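Local coordinates for Non-structural protein NS1 (Murine minute virus, PDB 4R94) that nicks viral DNA and binds the replication origin through its N-terminal nuclease domain, the part modelled here, and in full-length form also unwinds DNA using ATP, at residues F88-L93 with Q124-H129; F28-E33 with V151-W156; Q117-K122 with L212-I217; L93-L98 with L229-G234. All coordinates share one frame; numbering follows the deposited sequence.

Interaction 1: F88-L93 with Q124-H129; sequences FIFDSL and QGWHCH. With MG (magnesium ion), chain B.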
# COMPACT_ATOMS: atom_id res chain seq x y z
N PHE A 88 -5.36 3.76 -8.04
CA PHE A 88 -4.29 4.69 -8.43
C PHE A 88 -4.22 5.88 -7.48
O PHE A 88 -3.13 6.29 -7.05
CB PHE A 88 -4.48 5.21 -9.86
CG PHE A 88 -4.49 4.13 -10.90
CD1 PHE A 88 -3.89 2.90 -10.65
CD2 PHE A 88 -5.10 4.35 -12.13
CE1 PHE A 88 -3.91 1.90 -11.61
CE2 PHE A 88 -5.11 3.35 -13.09
CZ PHE A 88 -4.52 2.14 -12.83
N ILE A 89 -5.38 6.43 -7.16
CA ILE A 89 -5.46 7.49 -6.17
C ILE A 89 -4.91 7.01 -4.83
O ILE A 89 -4.10 7.70 -4.23
CB ILE A 89 -6.89 8.01 -6.02
CG1 ILE A 89 -7.28 8.77 -7.30
CG2 ILE A 89 -7.01 8.90 -4.78
CD1 ILE A 89 -8.75 9.15 -7.37
N PHE A 90 -5.32 5.85 -4.35
CA PHE A 90 -4.83 5.40 -3.05
C PHE A 90 -3.31 5.18 -3.07
O PHE A 90 -2.63 5.45 -2.08
CB PHE A 90 -5.53 4.12 -2.60
CG PHE A 90 -6.91 4.33 -2.06
CD1 PHE A 90 -7.26 5.51 -1.40
CD2 PHE A 90 -7.87 3.33 -2.18
CE1 PHE A 90 -8.55 5.69 -0.89
CE2 PHE A 90 -9.14 3.50 -1.65
CZ PHE A 90 -9.48 4.68 -1.01
N ASP A 91 -2.77 4.72 -4.20
CA ASP A 91 -1.32 4.52 -4.29
C ASP A 91 -0.62 5.85 -4.06
O ASP A 91 0.33 5.93 -3.28
CB ASP A 91 -0.92 3.94 -5.64
CG ASP A 91 0.48 3.35 -5.63
OD1 ASP A 91 0.73 2.42 -4.84
OD2 ASP A 91 1.34 3.84 -6.41
N SER A 92 -1.14 6.91 -4.68
CA SER A 92 -0.54 8.23 -4.48
C SER A 92 -0.68 8.70 -3.03
O SER A 92 0.26 9.27 -2.49
CB SER A 92 -1.13 9.28 -5.46
OG SER A 92 -2.46 9.67 -5.14
N LEU A 93 -1.84 8.47 -2.40
CA LEU A 93 -2.07 8.92 -1.03
C LEU A 93 -1.23 8.16 0.00
O LEU A 93 -0.71 8.77 0.95
CB LEU A 93 -3.55 8.81 -0.67
CG LEU A 93 -4.51 9.71 -1.46
CD1 LEU A 93 -5.92 9.44 -0.97
CD2 LEU A 93 -4.16 11.20 -1.34
N GLN A 124 -12.31 -7.92 3.95
CA GLN A 124 -12.12 -6.47 4.06
C GLN A 124 -12.09 -5.72 2.73
O GLN A 124 -12.24 -4.50 2.71
CB GLN A 124 -10.83 -6.16 4.81
CG GLN A 124 -9.56 -6.48 4.02
CD GLN A 124 -8.30 -6.14 4.79
OE1 GLN A 124 -8.13 -5.01 5.25
NE2 GLN A 124 -7.40 -7.12 4.94
N GLY A 125 -11.88 -6.42 1.62
CA GLY A 125 -11.81 -5.75 0.33
C GLY A 125 -10.48 -5.05 0.16
O GLY A 125 -9.46 -5.59 0.56
N TRP A 126 -10.50 -3.85 -0.41
CA TRP A 126 -9.24 -3.17 -0.77
C TRP A 126 -8.41 -2.86 0.46
O TRP A 126 -8.92 -2.38 1.47
CB TRP A 126 -9.48 -1.86 -1.53
CG TRP A 126 -8.18 -1.11 -1.64
CD1 TRP A 126 -7.21 -1.28 -2.58
CD2 TRP A 126 -7.69 -0.12 -0.72
NE1 TRP A 126 -6.15 -0.45 -2.32
CE2 TRP A 126 -6.41 0.27 -1.18
CE3 TRP A 126 -8.21 0.48 0.43
CZ2 TRP A 126 -5.63 1.23 -0.51
CZ3 TRP A 126 -7.44 1.44 1.09
CH2 TRP A 126 -6.16 1.80 0.61
N HIS A 127 -7.11 -3.13 0.36
CA HIS A 127 -6.16 -2.69 1.37
C HIS A 127 -4.79 -2.62 0.72
O HIS A 127 -4.59 -3.14 -0.37
CB HIS A 127 -6.14 -3.61 2.58
CG HIS A 127 -5.80 -5.03 2.27
ND1 HIS A 127 -6.66 -5.88 1.61
CD2 HIS A 127 -4.68 -5.75 2.54
CE1 HIS A 127 -6.09 -7.07 1.50
NE2 HIS A 127 -4.89 -7.02 2.05
N CYS A 128 -3.85 -1.98 1.40
CA CYS A 128 -2.53 -1.79 0.81
C CYS A 128 -1.44 -2.13 1.82
O CYS A 128 -1.32 -1.49 2.87
CB CYS A 128 -2.41 -0.35 0.29
SG CYS A 128 -0.86 -0.05 -0.56
N HIS A 129 -0.68 -3.17 1.52
CA HIS A 129 0.48 -3.53 2.32
C HIS A 129 1.65 -2.61 2.03
O HIS A 129 1.95 -2.30 0.88
CB HIS A 129 0.90 -4.96 2.02
CG HIS A 129 -0.10 -5.97 2.46
ND1 HIS A 129 -0.06 -6.56 3.70
CD2 HIS A 129 -1.17 -6.50 1.82
CE1 HIS A 129 -1.05 -7.42 3.81
NE2 HIS A 129 -1.75 -7.40 2.69
MG MG B . -3.42 -8.74 2.15
O HOH W 1 -4.08 -8.89 4.16
O HOH W 2 -4.96 -9.99 1.35
O HOH W 3 -2.26 -10.36 2.63
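Trp126 NE1, the polar corner of the indole that packs on Phe90, gives its hydrogen to His118 ND1, and the far nitrogen of that imidazole, NE2, is bonded in turn to Asp91 OD1 on the same helix as Phe90. The two segments are thus tied twice: through this polar relay, and directly by an aromatic stack. Phe90 lies over the benzo part of Trp126, ring centroids 4.2 Å apart and planes inclined by 27°, so the faces meet but are not quite parallel. CD2 of Phe90 does most of the touching, 3.5 Å from Trp126 CZ2, while CH2 and CZ3 of the indole fall over the phenyl face. A first torsion of 170° swings the Trp126 ring away from its own N and across to the helix. The next residue goes the other way. His127 points off the opposite face of the strand and binds magnesium through NE2 at 2.3 Å, and its ND1 donates to Gly125 O at 3.0 Å, in the carbonyl plane and the ring plane alike, which fixes the rotation of the imidazole. Gln124 NE2 sits 3.5 Å above the centre of that ring. His129 NE2 adds a second metal bond of 2.2 Å; Glu119 and three waters complete six ligands. The His-Cys-His run is the HUH motif of rolling-circle nickases. Helix 81-104 thereby backs strand 125-134 on the face turned from the metal, with helix 142-160 alongside: Leu157 touches Phe90, and Trp153 touches Trp126.

Interaction 2: F28-E33 with V151-W156; sequences FVFKNE and VYWSRW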
# COMPACT_ATOMS: atom_id res chain seq x y z
N PHE A 28 3.13 -2.51 7.50
CA PHE A 28 1.88 -1.77 7.71
C PHE A 28 0.80 -2.21 6.73
O PHE A 28 1.09 -2.71 5.65
CB PHE A 28 2.08 -0.26 7.50
CG PHE A 28 3.07 0.37 8.42
CD1 PHE A 28 2.72 0.70 9.73
CD2 PHE A 28 4.36 0.68 7.98
CE1 PHE A 28 3.62 1.30 10.57
CE2 PHE A 28 5.28 1.28 8.83
CZ PHE A 28 4.91 1.57 10.14
N VAL A 29 -0.46 -2.02 7.11
CA VAL A 29 -1.55 -2.10 6.16
C VAL A 29 -2.35 -0.81 6.21
O VAL A 29 -2.74 -0.34 7.29
CB VAL A 29 -2.48 -3.31 6.43
CG1 VAL A 29 -3.64 -3.31 5.47
CG2 VAL A 29 -1.70 -4.60 6.28
N PHE A 30 -2.55 -0.21 5.04
CA PHE A 30 -3.40 0.96 4.88
C PHE A 30 -4.74 0.45 4.42
O PHE A 30 -4.83 -0.35 3.48
CB PHE A 30 -2.81 1.94 3.86
CG PHE A 30 -1.62 2.73 4.36
CD1 PHE A 30 -0.38 2.12 4.55
CD2 PHE A 30 -1.73 4.10 4.57
CE1 PHE A 30 0.72 2.86 4.98
CE2 PHE A 30 -0.64 4.85 5.00
CZ PHE A 30 0.58 4.23 5.21
N LYS A 31 -5.81 0.89 5.08
CA LYS A 31 -7.13 0.43 4.66
C LYS A 31 -8.18 1.49 4.86
O LYS A 31 -7.88 2.60 5.28
CB LYS A 31 -7.52 -0.84 5.42
CG LYS A 31 -7.68 -0.61 6.90
CD LYS A 31 -7.82 -1.95 7.62
CE LYS A 31 -7.76 -1.77 9.12
NZ LYS A 31 -7.69 -3.11 9.80
N ASN A 32 -9.41 1.15 4.53
CA ASN A 32 -10.54 1.96 4.98
C ASN A 32 -11.67 1.02 5.32
O ASN A 32 -11.59 -0.18 5.06
CB ASN A 32 -10.95 3.04 3.97
CG ASN A 32 -11.32 2.49 2.60
OD1 ASN A 32 -11.78 1.37 2.46
ND2 ASN A 32 -11.13 3.33 1.58
N GLU A 33 -12.68 1.56 5.98
CA GLU A 33 -13.84 0.77 6.38
C GLU A 33 -15.05 1.56 5.98
O GLU A 33 -14.97 2.78 5.84
CB GLU A 33 -13.83 0.48 7.89
CG GLU A 33 -12.65 -0.38 8.31
CD GLU A 33 -12.55 -0.55 9.81
OE1 GLU A 33 -13.43 -0.03 10.53
OE2 GLU A 33 -11.58 -1.21 10.25
N VAL A 151 -2.31 9.49 11.17
CA VAL A 151 -2.66 10.92 11.11
C VAL A 151 -2.72 11.42 9.67
O VAL A 151 -3.73 12.00 9.24
CB VAL A 151 -1.67 11.79 11.90
CG1 VAL A 151 -1.93 13.29 11.61
CG2 VAL A 151 -1.80 11.50 13.38
N TYR A 152 -1.67 11.18 8.91
CA TYR A 152 -1.64 11.68 7.53
C TYR A 152 -2.65 10.96 6.63
O TYR A 152 -3.26 11.59 5.77
CB TYR A 152 -0.23 11.56 6.94
CG TYR A 152 0.73 12.55 7.57
CD1 TYR A 152 0.48 13.92 7.53
CD2 TYR A 152 1.87 12.11 8.22
CE1 TYR A 152 1.35 14.83 8.11
CE2 TYR A 152 2.75 13.00 8.80
CZ TYR A 152 2.48 14.35 8.75
OH TYR A 152 3.37 15.23 9.34
N TRP A 153 -2.85 9.66 6.88
CA TRP A 153 -3.79 8.88 6.08
C TRP A 153 -5.21 9.40 6.28
O TRP A 153 -5.95 9.65 5.31
CB TRP A 153 -3.67 7.39 6.46
CG TRP A 153 -4.57 6.41 5.76
CD1 TRP A 153 -5.41 5.51 6.37
CD2 TRP A 153 -4.67 6.16 4.35
NE1 TRP A 153 -6.03 4.72 5.42
CE2 TRP A 153 -5.60 5.11 4.17
CE3 TRP A 153 -4.07 6.72 3.21
CZ2 TRP A 153 -5.95 4.61 2.92
CZ3 TRP A 153 -4.40 6.22 1.97
CH2 TRP A 153 -5.35 5.20 1.82
N SER A 154 -5.59 9.62 7.53
CA SER A 154 -6.94 10.10 7.82
C SER A 154 -7.11 11.50 7.24
O SER A 154 -8.15 11.83 6.66
CB SER A 154 -7.22 10.10 9.32
OG SER A 154 -6.32 10.95 10.02
N ARG A 155 -6.06 12.32 7.36
CA ARG A 155 -6.10 13.67 6.81
C ARG A 155 -6.30 13.67 5.31
O ARG A 155 -7.15 14.42 4.80
CB ARG A 155 -4.82 14.42 7.17
CG ARG A 155 -4.85 14.95 8.58
CD ARG A 155 -3.55 15.60 8.96
NE ARG A 155 -3.36 16.86 8.24
CZ ARG A 155 -2.28 17.63 8.35
NH1 ARG A 155 -1.29 17.26 9.16
NH2 ARG A 155 -2.19 18.75 7.65
N TRP A 156 -5.52 12.86 4.60
CA TRP A 156 -5.63 12.81 3.15
C TRP A 156 -6.95 12.20 2.68
O TRP A 156 -7.53 12.67 1.71
CB TRP A 156 -4.46 12.05 2.54
CG TRP A 156 -3.26 12.91 2.37
CD1 TRP A 156 -2.09 12.84 3.07
CD2 TRP A 156 -3.14 14.04 1.50
NE1 TRP A 156 -1.24 13.84 2.66
CE2 TRP A 156 -1.86 14.59 1.69
CE3 TRP A 156 -3.99 14.63 0.55
CZ2 TRP A 156 -1.40 15.70 0.98
CZ3 TRP A 156 -3.53 15.74 -0.16
CH2 TRP A 156 -2.25 16.25 0.06
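Phe30 and Trp153 meet as a T-shaped pair, the phenyl ring standing upright on the indole. Their planes are 89° apart, and the centroid of the phenyl lies 5.2 Å from that of the five-membered indole ring. Only one corner of Phe30 makes the touch: CD2 comes down 3.6 Å from Trp153 CD2, at the junction of the two indole rings, with Trp153 CE3 and CG slightly farther off. The phenyl therefore offers its edge while the indole offers a face. Trp153 gets there because its CG is anti to the backbone N (chi1 179°), which carries the ring off the helix and over to the strand. The same extended reach brings the indole edge to the backbone. NE1 donates to Lys31 O at 2.8 Å with an N-H...O angle of 159°, and the oxygen lies practically in the indole plane, so face and edge of one ring are fixed by two consecutive residues. This bond satisfies a buried N-H. Lys31 takes part through its carbonyl; its CB points away from the helix, and the base of the Lys31 side chain lies about 4 Å from the side chain of the metal ligand His127, nearest atoms. Strand 24-31 is bonded along its backbone to strand 125-134 at Cys128, and Val183 of strand 183-185 also touches Trp153. A helix packed through aromatic residues on one face of an antiparallel sheet, with the metal site on the other, is the architecture of the HUH endonuclease domain.

Interaction 3: Q117-K122 with L212-I217; sequences QHEWGK and LTKKKI. With MG (magnesium ion), chain B.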
# COMPACT_ATOMS: atom_id res chain seq x y z
N GLN A 117 1.99 -3.02 -1.93
CA GLN A 117 1.14 -3.92 -2.73
C GLN A 117 -0.34 -3.78 -2.37
O GLN A 117 -0.76 -4.02 -1.22
CB GLN A 117 1.56 -5.38 -2.57
CG GLN A 117 0.66 -6.33 -3.36
CD GLN A 117 1.40 -7.60 -3.76
OE1 GLN A 117 2.40 -7.54 -4.47
NE2 GLN A 117 0.89 -8.75 -3.32
N HIS A 118 -1.12 -3.40 -3.37
CA HIS A 118 -2.57 -3.29 -3.22
C HIS A 118 -3.22 -4.63 -3.46
O HIS A 118 -2.93 -5.29 -4.46
CB HIS A 118 -3.15 -2.29 -4.21
CG HIS A 118 -2.64 -0.90 -4.04
ND1 HIS A 118 -3.33 0.06 -3.34
CD2 HIS A 118 -1.48 -0.33 -4.45
CE1 HIS A 118 -2.63 1.19 -3.36
NE2 HIS A 118 -1.51 0.97 -4.01
N GLU A 119 -4.13 -4.99 -2.56
CA GLU A 119 -4.81 -6.28 -2.59
C GLU A 119 -6.31 -6.16 -2.31
O GLU A 119 -6.82 -5.10 -1.92
CB GLU A 119 -4.18 -7.24 -1.57
CG GLU A 119 -2.70 -7.52 -1.81
CD GLU A 119 -2.12 -8.56 -0.87
OE1 GLU A 119 -2.72 -8.83 0.21
OE2 GLU A 119 -1.05 -9.08 -1.20
N TRP A 120 -7.01 -7.28 -2.51
CA TRP A 120 -8.43 -7.33 -2.24
C TRP A 120 -8.69 -8.54 -1.36
O TRP A 120 -8.54 -9.67 -1.81
CB TRP A 120 -9.25 -7.43 -3.52
CG TRP A 120 -10.72 -7.32 -3.28
CD1 TRP A 120 -11.59 -8.33 -2.95
CD2 TRP A 120 -11.49 -6.13 -3.34
NE1 TRP A 120 -12.86 -7.82 -2.80
CE2 TRP A 120 -12.83 -6.47 -3.04
CE3 TRP A 120 -11.19 -4.80 -3.63
CZ2 TRP A 120 -13.86 -5.53 -3.01
CZ3 TRP A 120 -12.21 -3.86 -3.60
CH2 TRP A 120 -13.53 -4.23 -3.30
N GLY A 121 -9.03 -8.29 -0.12
CA GLY A 121 -9.27 -9.37 0.82
C GLY A 121 -10.69 -9.88 0.73
O GLY A 121 -11.62 -9.13 0.41
N LYS A 122 -10.86 -11.17 0.99
CA LYS A 122 -12.17 -11.81 0.97
C LYS A 122 -13.18 -11.07 1.83
O LYS A 122 -14.33 -10.86 1.43
CB LYS A 122 -12.04 -13.26 1.43
CG LYS A 122 -13.36 -13.93 1.76
CD LYS A 122 -13.14 -15.34 2.30
CE LYS A 122 -14.40 -15.90 2.93
NZ LYS A 122 -15.55 -15.90 1.98
N LEU A 212 4.84 -11.75 -3.89
CA LEU A 212 4.94 -12.11 -5.30
C LEU A 212 4.24 -13.43 -5.66
O LEU A 212 4.18 -13.81 -6.83
CB LEU A 212 6.42 -12.16 -5.73
CG LEU A 212 7.18 -10.83 -5.72
CD1 LEU A 212 8.56 -10.96 -6.39
CD2 LEU A 212 6.34 -9.72 -6.37
N THR A 213 3.70 -14.13 -4.67
CA THR A 213 2.97 -15.37 -4.96
C THR A 213 1.49 -15.15 -5.26
O THR A 213 0.80 -16.09 -5.66
CB THR A 213 3.05 -16.39 -3.80
OG1 THR A 213 2.26 -15.95 -2.69
CG2 THR A 213 4.48 -16.62 -3.36
N LYS A 214 0.99 -13.92 -5.07
CA LYS A 214 -0.43 -13.66 -5.21
C LYS A 214 -0.89 -13.71 -6.67
O LYS A 214 -0.09 -13.52 -7.60
CB LYS A 214 -0.81 -12.29 -4.61
CG LYS A 214 -0.39 -12.07 -3.14
CD LYS A 214 -1.02 -13.09 -2.20
CE LYS A 214 -0.64 -12.80 -0.74
NZ LYS A 214 -1.38 -11.63 -0.15
N LYS A 215 -2.18 -13.97 -6.87
CA LYS A 215 -2.79 -13.95 -8.20
C LYS A 215 -3.27 -12.56 -8.61
O LYS A 215 -3.85 -11.83 -7.80
CB LYS A 215 -3.96 -14.94 -8.25
CG LYS A 215 -4.65 -15.00 -9.61
CD LYS A 215 -5.42 -16.31 -9.79
CE LYS A 215 -6.11 -16.37 -11.14
NZ LYS A 215 -6.67 -17.73 -11.41
N LYS A 216 -3.05 -12.19 -9.87
CA LYS A 216 -3.42 -10.87 -10.38
C LYS A 216 -4.92 -10.74 -10.54
O LYS A 216 -5.58 -11.58 -11.15
CB LYS A 216 -2.71 -10.60 -11.72
CG LYS A 216 -3.08 -9.29 -12.44
CD LYS A 216 -2.40 -8.10 -11.80
CE LYS A 216 -2.59 -6.82 -12.64
NZ LYS A 216 -1.71 -6.81 -13.85
N ILE A 217 -5.46 -9.67 -9.98
CA ILE A 217 -6.87 -9.34 -10.17
C ILE A 217 -7.13 -8.88 -11.60
O ILE A 217 -6.50 -7.94 -12.09
CB ILE A 217 -7.33 -8.26 -9.18
CG1 ILE A 217 -7.26 -8.79 -7.75
CG2 ILE A 217 -8.74 -7.73 -9.54
CD1 ILE A 217 -7.40 -7.69 -6.69
MG MG B . -3.42 -8.74 2.15
O HOH W 3 -2.26 -10.36 2.63
O HOH W 1 -4.08 -8.89 4.16
O HOH W 2 -4.96 -9.99 1.35
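Glu119 OE2 takes a salt bridge from Lys214 NZ at 2.8 Å and a hydrogen bond from Gln117 NE2 at 2.9 Å, while the other oxygen, OE1, binds magnesium at 2.1 Å. The two donors divide OE2 between them. The amide N-H arrives on the anti lone pair with an angle of 159°, close to its own amide plane, whereas the ammonium comes from the syn side, 34° out of the carboxylate plane. Together with the metal they hold the carboxylate against rotation. Lys214 folds back to do this, bent at its second and fourth torsions, and its NZ also makes a weak bond of 3.2 Å to water 3, a magnesium ligand. Here the metal-binding strand of the HUH nuclease meets the end of the RCR-3 motif, whose Tyr210 is the nuclease active-site residue; the side chain of Lys214 lies about 3 Å from that of Tyr210, nearest atoms. Gln117 is itself positioned from outside, OE1 by Ser230 and Arg245, and NE2 by the carbonyl of Phe211 as well. The contact then turns to packing. Gln117 NE2 lies 3.6 Å from Lys214 CG, the lysine chain crossing obliquely past the NH2 end of the amide. Farther along the strand, Ile217 reaches with CD1 to Trp120 CB, 3.7 Å away, and Pro222 touches both of these side chains.

Interaction 4: L93-L98 with L229-G234; sequences LVKKCL and LSSDSG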
# COMPACT_ATOMS: atom_id res chain seq x y z
N LEU A 93 -1.84 8.47 -2.40
CA LEU A 93 -2.07 8.92 -1.03
C LEU A 93 -1.23 8.16 0.00
O LEU A 93 -0.71 8.77 0.95
CB LEU A 93 -3.55 8.81 -0.67
CG LEU A 93 -4.51 9.71 -1.46
CD1 LEU A 93 -5.92 9.44 -0.97
CD2 LEU A 93 -4.16 11.20 -1.34
N VAL A 94 -1.14 6.84 -0.16
CA VAL A 94 -0.30 6.03 0.70
C VAL A 94 1.14 6.52 0.66
O VAL A 94 1.76 6.78 1.71
CB VAL A 94 -0.37 4.55 0.30
CG1 VAL A 94 0.69 3.74 1.06
CG2 VAL A 94 -1.77 3.99 0.60
N LYS A 95 1.66 6.71 -0.55
CA LYS A 95 3.04 7.15 -0.69
C LYS A 95 3.24 8.56 -0.16
O LYS A 95 4.27 8.83 0.47
CB LYS A 95 3.47 7.04 -2.15
CG LYS A 95 3.61 5.57 -2.53
CD LYS A 95 3.87 5.34 -3.99
CE LYS A 95 4.05 3.83 -4.21
NZ LYS A 95 4.25 3.52 -5.65
N LYS A 96 2.26 9.45 -0.36
CA LYS A 96 2.32 10.79 0.23
C LYS A 96 2.50 10.68 1.74
O LYS A 96 3.31 11.40 2.32
CB LYS A 96 1.08 11.61 -0.10
CG LYS A 96 1.18 13.06 0.37
CD LYS A 96 2.12 13.83 -0.53
CE LYS A 96 2.14 15.31 -0.15
NZ LYS A 96 2.98 16.08 -1.09
N CYS A 97 1.75 9.77 2.37
CA CYS A 97 1.84 9.61 3.82
C CYS A 97 3.23 9.16 4.25
O CYS A 97 3.80 9.69 5.21
CB CYS A 97 0.80 8.60 4.33
SG CYS A 97 -0.87 9.20 4.19
N LEU A 98 3.76 8.17 3.55
CA LEU A 98 5.08 7.64 3.84
C LEU A 98 6.10 8.77 3.71
O LEU A 98 6.96 8.94 4.58
CB LEU A 98 5.44 6.50 2.90
CG LEU A 98 4.55 5.25 2.94
CD1 LEU A 98 4.97 4.33 1.80
CD2 LEU A 98 4.65 4.56 4.29
N LEU A 229 -1.70 -4.24 -7.88
CA LEU A 229 -0.64 -3.33 -8.27
C LEU A 229 0.42 -3.39 -7.18
O LEU A 229 0.08 -3.42 -5.99
CB LEU A 229 -1.20 -1.89 -8.40
CG LEU A 229 -0.30 -0.74 -8.85
CD1 LEU A 229 -0.16 -0.79 -10.36
CD2 LEU A 229 -0.89 0.61 -8.42
N SER A 230 1.70 -3.42 -7.57
CA SER A 230 2.79 -3.36 -6.61
C SER A 230 3.84 -2.38 -7.05
O SER A 230 3.92 -2.03 -8.24
CB SER A 230 3.44 -4.74 -6.42
OG SER A 230 2.45 -5.71 -6.17
N SER A 231 4.66 -1.93 -6.11
CA SER A 231 5.79 -1.06 -6.45
C SER A 231 6.83 -1.09 -5.35
O SER A 231 6.55 -1.46 -4.22
CB SER A 231 5.34 0.37 -6.68
OG SER A 231 4.62 0.87 -5.55
N ASP A 232 8.05 -0.66 -5.67
CA ASP A 232 9.05 -0.62 -4.63
C ASP A 232 10.01 0.53 -4.86
O ASP A 232 9.98 1.19 -5.90
CB ASP A 232 9.80 -1.96 -4.57
CG ASP A 232 10.48 -2.31 -5.88
OD1 ASP A 232 11.41 -1.58 -6.27
OD2 ASP A 232 10.08 -3.31 -6.51
N SER A 233 10.86 0.75 -3.86
CA SER A 233 11.73 1.94 -3.83
C SER A 233 12.81 1.89 -4.91
O SER A 233 13.46 2.91 -5.19
CB SER A 233 12.35 2.08 -2.44
OG SER A 233 12.95 0.86 -2.02
N GLY A 234 12.99 0.73 -5.53
CA GLY A 234 13.94 0.57 -6.63
C GLY A 234 13.31 0.49 -8.01
O GLY A 234 14.01 0.25 -9.01
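Lys95 carries this contact, stretching from helix 81-104 to Ser231. Its CB leaves the helix in the direction of the strand, and CG, anti to the carbonyl carbon (chi1 -70°), passes close to Asp91 O one turn back. From there the chain runs straight, all of its outer torsions being close to 180°. CD lies alongside Asp91 OD2, and Lys95 CE is the first atom to come near the strand, 3.3 Å from Ser231 OG. At the tip, Lys95 NZ donates to Ser231 OG at 2.7 Å and forms a salt bridge with Asp91 OD2. The buried ammonium is thus held by a hydroxyl and a carboxylate, and the nearby charge of Asp91 probably steadies its positive form. Ser231 belongs to strand 227-232 of the central antiparallel sheet, whose neighbour 112-121 pairs with it through Val116; the lysine spans the layer between helix and sheet, with Trp114 of that neighbouring strand touching it. The CB of Ser231 points toward the helix, and a first torsion of 55° turns its OG to the lysine tip. Just beyond, Asp232 OD1 accepts from Gly234 N at 2.9 Å, an Asx turn at the end of the strand, and Lys236 N binds the same oxygen.

All four contacts are largely buried and all reach one antiparallel sheet, but they work on different sides of it. Interactions 1 and 4 share helix 81-104, and bring it to strands 125-134 and 227-232, the former by stacked rings, the latter by a single lysine. Interaction 2 places helix 142-160 on strand 24-31, the neighbour of 125-134, with aromatic packing plus one backbone-directed bond. Interaction 3 differs most: on the metal side, a loop meets strand 112-121 chiefly through charge. Interactions 1 and 3 jointly supply the magnesium ligands, whereas interactions 2 and 3 lie on opposite sides of the chain's centre, about 19 Å between their centres.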